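Local coordinates for putative protein-disulfide isomerase (Pseudomonas syringae pv. tomato, PDB 3GN3), which is a putative protein-disulfide isomerase of the DsbA family, probably a thioredoxin-fold protein acting in thiol-disulfide exchange, though its function is not established, at residues A[8-13]-A[49-54]; A[68-73]-A[81-86]. All blocks are in the same frame, centred on the assembly; numbering follows the deposited sequence.

Contact 1. Residues A[8-13]-A[49-54]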
# COMPACT_ATOMS: atom_id res chain seq x y z
N ALA A 8 -22.58 -2.16 3.20
CA ALA A 8 -23.57 -2.05 4.26
C ALA A 8 -23.67 -0.59 4.72
O ALA A 8 -24.74 0.03 4.65
CB ALA A 8 -23.27 -2.99 5.45
N LEU A 9 -22.53 -0.04 5.14
CA LEU A 9 -22.50 1.27 5.75
C LEU A 9 -22.46 2.35 4.68
O LEU A 9 -21.46 3.05 4.51
CB LEU A 9 -21.29 1.36 6.69
CG LEU A 9 -21.47 0.78 8.09
CD1 LEU A 9 -22.44 -0.39 8.14
CD2 LEU A 9 -20.14 0.42 8.72
N SER A 10 -23.56 2.47 3.94
CA SER A 10 -23.62 3.27 2.74
C SER A 10 -24.90 4.12 2.66
O SER A 10 -25.98 3.63 3.00
CB SER A 10 -23.52 2.35 1.54
OG SER A 10 -23.26 3.08 0.36
N TRP A 11 -24.79 5.38 2.26
CA TRP A 11 -25.93 6.28 2.18
C TRP A 11 -25.78 7.16 0.95
O TRP A 11 -24.67 7.49 0.52
CB TRP A 11 -26.05 7.18 3.41
CG TRP A 11 -26.38 6.49 4.70
CD1 TRP A 11 -27.62 6.36 5.27
CD2 TRP A 11 -25.46 5.87 5.61
NE1 TRP A 11 -27.54 5.69 6.47
CE2 TRP A 11 -26.23 5.37 6.70
CE3 TRP A 11 -24.07 5.67 5.60
CZ2 TRP A 11 -25.64 4.68 7.78
CZ3 TRP A 11 -23.48 4.98 6.69
CH2 TRP A 11 -24.28 4.50 7.76
N GLY A 12 -26.92 7.57 0.39
CA GLY A 12 -26.93 8.38 -0.81
C GLY A 12 -26.83 7.43 -1.97
O GLY A 12 -26.58 6.25 -1.77
N HIS A 13 -27.02 7.94 -3.18
CA HIS A 13 -26.99 7.09 -4.35
C HIS A 13 -26.35 7.81 -5.54
O HIS A 13 -26.52 7.39 -6.68
CB HIS A 13 -28.41 6.61 -4.69
CG HIS A 13 -29.37 7.72 -5.00
ND1 HIS A 13 -30.16 8.32 -4.04
CD2 HIS A 13 -29.64 8.37 -6.17
CE1 HIS A 13 -30.88 9.28 -4.60
NE2 HIS A 13 -30.57 9.33 -5.88
N THR A 49 -22.35 9.23 -2.99
CA THR A 49 -22.57 8.14 -2.06
C THR A 49 -21.53 8.29 -0.94
O THR A 49 -20.35 8.48 -1.20
CB THR A 49 -22.48 6.77 -2.78
OG1 THR A 49 -23.40 6.76 -3.88
CG2 THR A 49 -22.83 5.62 -1.83
N VAL A 50 -21.99 8.24 0.31
CA VAL A 50 -21.11 8.29 1.47
C VAL A 50 -21.02 6.89 2.07
O VAL A 50 -22.03 6.30 2.39
CB VAL A 50 -21.66 9.27 2.53
CG1 VAL A 50 -20.83 9.22 3.79
CG2 VAL A 50 -21.70 10.70 1.99
N ARG A 51 -19.80 6.36 2.20
CA ARG A 51 -19.60 5.08 2.90
C ARG A 51 -18.63 5.22 4.05
O ARG A 51 -17.57 5.84 3.92
CB ARG A 51 -19.09 3.99 1.97
CG ARG A 51 -19.87 3.88 0.69
CD ARG A 51 -19.65 2.55 0.06
NE ARG A 51 -20.76 2.22 -0.82
CZ ARG A 51 -20.61 1.93 -2.10
NH1 ARG A 51 -19.42 1.92 -2.64
NH2 ARG A 51 -21.66 1.65 -2.84
N ILE A 52 -19.00 4.63 5.18
CA ILE A 52 -18.12 4.47 6.32
C ILE A 52 -17.33 3.14 6.23
O ILE A 52 -17.90 2.08 5.95
CB ILE A 52 -18.91 4.54 7.63
CG1 ILE A 52 -19.63 5.89 7.72
CG2 ILE A 52 -17.99 4.30 8.85
CD1 ILE A 52 -20.65 6.00 8.86
N ARG A 53 -16.01 3.21 6.45
CA ARG A 53 -15.21 2.01 6.66
C ARG A 53 -14.62 2.13 8.05
O ARG A 53 -14.30 3.24 8.49
CB ARG A 53 -14.07 1.85 5.66
CG ARG A 53 -14.31 2.33 4.25
CD ARG A 53 -15.57 1.76 3.67
NE ARG A 53 -15.56 1.66 2.22
CZ ARG A 53 -16.50 0.99 1.55
NH1 ARG A 53 -17.47 0.41 2.21
NH2 ARG A 53 -16.45 0.90 0.22
N LEU A 54 -14.48 1.00 8.73
CA LEU A 54 -14.05 1.02 10.11
C LEU A 54 -12.53 0.81 10.20
O LEU A 54 -12.00 -0.21 9.76
CB LEU A 54 -14.85 -0.00 10.92
CG LEU A 54 -16.36 0.27 10.86
CD1 LEU A 54 -17.14 -0.88 11.44
CD2 LEU A 54 -16.75 1.59 11.54

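Contact 2. Residues A[68-73]-A[81-86]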
# COMPACT_ATOMS: atom_id res chain seq x y z
N ARG A 68 -16.59 -4.71 16.38
CA ARG A 68 -17.44 -5.90 16.27
C ARG A 68 -18.92 -5.56 16.61
O ARG A 68 -19.83 -5.96 15.87
CB ARG A 68 -16.90 -7.06 17.13
CG ARG A 68 -17.47 -8.44 16.76
CD ARG A 68 -16.88 -9.58 17.60
NE ARG A 68 -17.62 -10.83 17.45
CZ ARG A 68 -17.46 -11.70 16.46
NH1 ARG A 68 -16.55 -11.49 15.51
NH2 ARG A 68 -18.22 -12.80 16.39
N CYS A 69 -19.15 -4.80 17.68
CA CYS A 69 -20.49 -4.31 18.01
C CYS A 69 -21.15 -3.56 16.88
O CYS A 69 -22.37 -3.74 16.63
CB CYS A 69 -20.44 -3.39 19.20
SG CYS A 69 -20.06 -4.26 20.71
N ILE A 70 -20.38 -2.70 16.21
CA ILE A 70 -20.94 -1.89 15.14
C ILE A 70 -21.39 -2.82 14.02
O ILE A 70 -22.50 -2.70 13.50
CB ILE A 70 -19.94 -0.82 14.62
CG1 ILE A 70 -19.70 0.22 15.70
CG2 ILE A 70 -20.45 -0.18 13.33
CD1 ILE A 70 -18.35 0.88 15.61
N LEU A 71 -20.53 -3.75 13.67
CA LEU A 71 -20.83 -4.66 12.58
C LEU A 71 -21.91 -5.67 12.99
O LEU A 71 -22.67 -6.14 12.13
CB LEU A 71 -19.56 -5.33 12.07
CG LEU A 71 -18.72 -4.34 11.26
CD1 LEU A 71 -17.27 -4.83 11.03
CD2 LEU A 71 -19.40 -3.98 9.95
N ALA A 72 -21.98 -5.99 14.29
CA ALA A 72 -23.08 -6.78 14.85
C ALA A 72 -24.42 -6.07 14.67
O ALA A 72 -25.38 -6.69 14.23
CB ALA A 72 -22.83 -7.11 16.34
N ALA A 73 -24.46 -4.78 15.00
CA ALA A 73 -25.66 -3.95 14.79
C ALA A 73 -26.13 -3.96 13.34
O ALA A 73 -27.32 -4.01 13.07
CB ALA A 73 -25.42 -2.52 15.26
N GLU A 81 -28.72 1.67 9.95
CA GLU A 81 -29.26 2.64 10.90
C GLU A 81 -28.96 2.25 12.34
O GLU A 81 -28.71 3.12 13.18
CB GLU A 81 -30.76 2.85 10.69
CG GLU A 81 -31.13 3.34 9.29
CD GLU A 81 -30.34 4.59 8.83
OE1 GLU A 81 -29.95 5.43 9.68
OE2 GLU A 81 -30.11 4.72 7.61
N SER A 82 -28.97 0.94 12.61
CA SER A 82 -28.62 0.39 13.93
C SER A 82 -27.13 0.46 14.19
O SER A 82 -26.71 0.80 15.29
CB SER A 82 -29.11 -1.05 14.08
OG SER A 82 -30.52 -1.10 13.92
N ALA A 83 -26.33 0.16 13.16
CA ALA A 83 -24.89 0.40 13.22
C ALA A 83 -24.61 1.88 13.48
O ALA A 83 -23.79 2.23 14.35
CB ALA A 83 -24.21 -0.07 11.94
N LYS A 84 -25.34 2.76 12.78
CA LYS A 84 -25.20 4.19 12.98
C LYS A 84 -25.58 4.58 14.42
O LYS A 84 -24.86 5.35 15.07
CB LYS A 84 -26.00 4.96 11.93
CG LYS A 84 -25.82 6.46 11.99
CD LYS A 84 -27.00 7.18 11.33
CE LYS A 84 -26.98 8.69 11.62
NZ LYS A 84 -28.35 9.25 11.52
N ALA A 85 -26.68 4.02 14.92
CA ALA A 85 -27.05 4.18 16.32
C ALA A 85 -25.89 3.82 17.27
O ALA A 85 -25.56 4.60 18.19
CB ALA A 85 -28.29 3.36 16.63
N VAL A 86 -25.26 2.66 17.04
CA VAL A 86 -24.11 2.23 17.87
C VAL A 86 -22.92 3.20 17.77
O VAL A 86 -22.34 3.58 18.81
CB VAL A 86 -23.65 0.75 17.61
CG1 VAL A 86 -22.30 0.46 18.32
CG2 VAL A 86 -24.73 -0.26 18.05

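Contact 1. Residues A[8-13]-A[49-54]
With OG of S10 turned away from its own backbone N (chi1 -166°) and CG of R51 folded back beside its backbone N (chi1 -48°), hydroxyl and guanidinium meet on one face of an antiparallel strand pair. NE of R51 donates to OG of S10 at 2.9 Å, the oxygen lying at the guanidinium edge, 16° out of its plane. The methyl CG2 of T49 packs against the same OG.

W11 and V50 form the hydrogen-bonded pair: W11 N gives to V50 O at 2.9 Å and V50 N returns to W11 O at 2.8 Å. Two residues along, past the non-hydrogen-bonded pair S10-R51, I52 N reaches L9 O at 3.0 Å. L9 centres an inverse gamma turn leading into strand 10-12, a short outermost strand of this chain. On its other side strand 48-54 runs parallel to 16-22, in a sheet consistent with the thioredoxin fold of the DsbA family.

On the other face, CZ3 of W11 approaches CD1 of I52 obliquely at 3.7 Å, and CB of L9 sits 4.1 Å from CB of I52. M87 of helix 79-92 packs on L9 and I52, and L40 on W11. NE1 of W11 is taken by E81 and its ring makes a cation-pi contact with K80. The chemistry thus divides by face: a polar S10-R51 bond on one, apolar packing plus the indole's tie to helix 79-92 on the other.

Contact 2. Residues A[68-73]-A[81-86]
A73 and V86 meet where two antiparallel helices come close: the axes of segments 68-73 and 81-86 approach to 7.7 Å, with 151° between their N-to-C directions, an approach that the bare methyls of A73 and A83 permit. The bump here is small. CB of A73 points toward segment 81-86 of helix 79-92 and settles into a hollow made by the backbone of S82 and A83 and by the side chain of V86. CB of A73 lies 3.5 Å from A83 N and 3.6 Å from S82 O, so a methyl rests almost directly on the neighbouring main chain. In return, CB of S82 comes to 3.6 Å from A73 O.

V86 answers with its two branches. CG1 of V86, anti to the backbone N (chi1 170°), reaches CG1 of I70 at 3.7 Å, at a slant; CG2 of V86 touches CB of A73, also at 3.7 Å. The valine therefore wedges between I70 and A73.

A83 supplies the reverse bump: CB of A83 presses on I70 O at 3.5 Å and meets CG2 of I70 at 4.0 Å.

All six touching residues are buried. I119 of helix 112-123 packs on C69 and V86, and L71 on helix 137-150. The two helices form an antiparallel hairpin in the helical region between strands 48-54 and 157-160 in sequence, consistent with the helical insertion of DsbA-like proteins.

Overall arrangement
From the N terminus, the chain enters edge strand 10-12, runs through strand 16-22 and helices 27-33 and 36-43, and returns along strand 48-54, where contact 1 closes a loop of 35 residues. Strand 16-22 pairs with the other side of 48-54, so the returning strand lies between the two. Contact 2 follows in series, neither nested nor crossing: helix 63-73 comes next after strand 48-54, and a short connection turns it back into helix 79-92. The two contacts, about 13 Å apart between centres, touch directly. Beside the W11 tie, L54 packs on I70 and L71, so the sheet edge and the helical hairpin are joined.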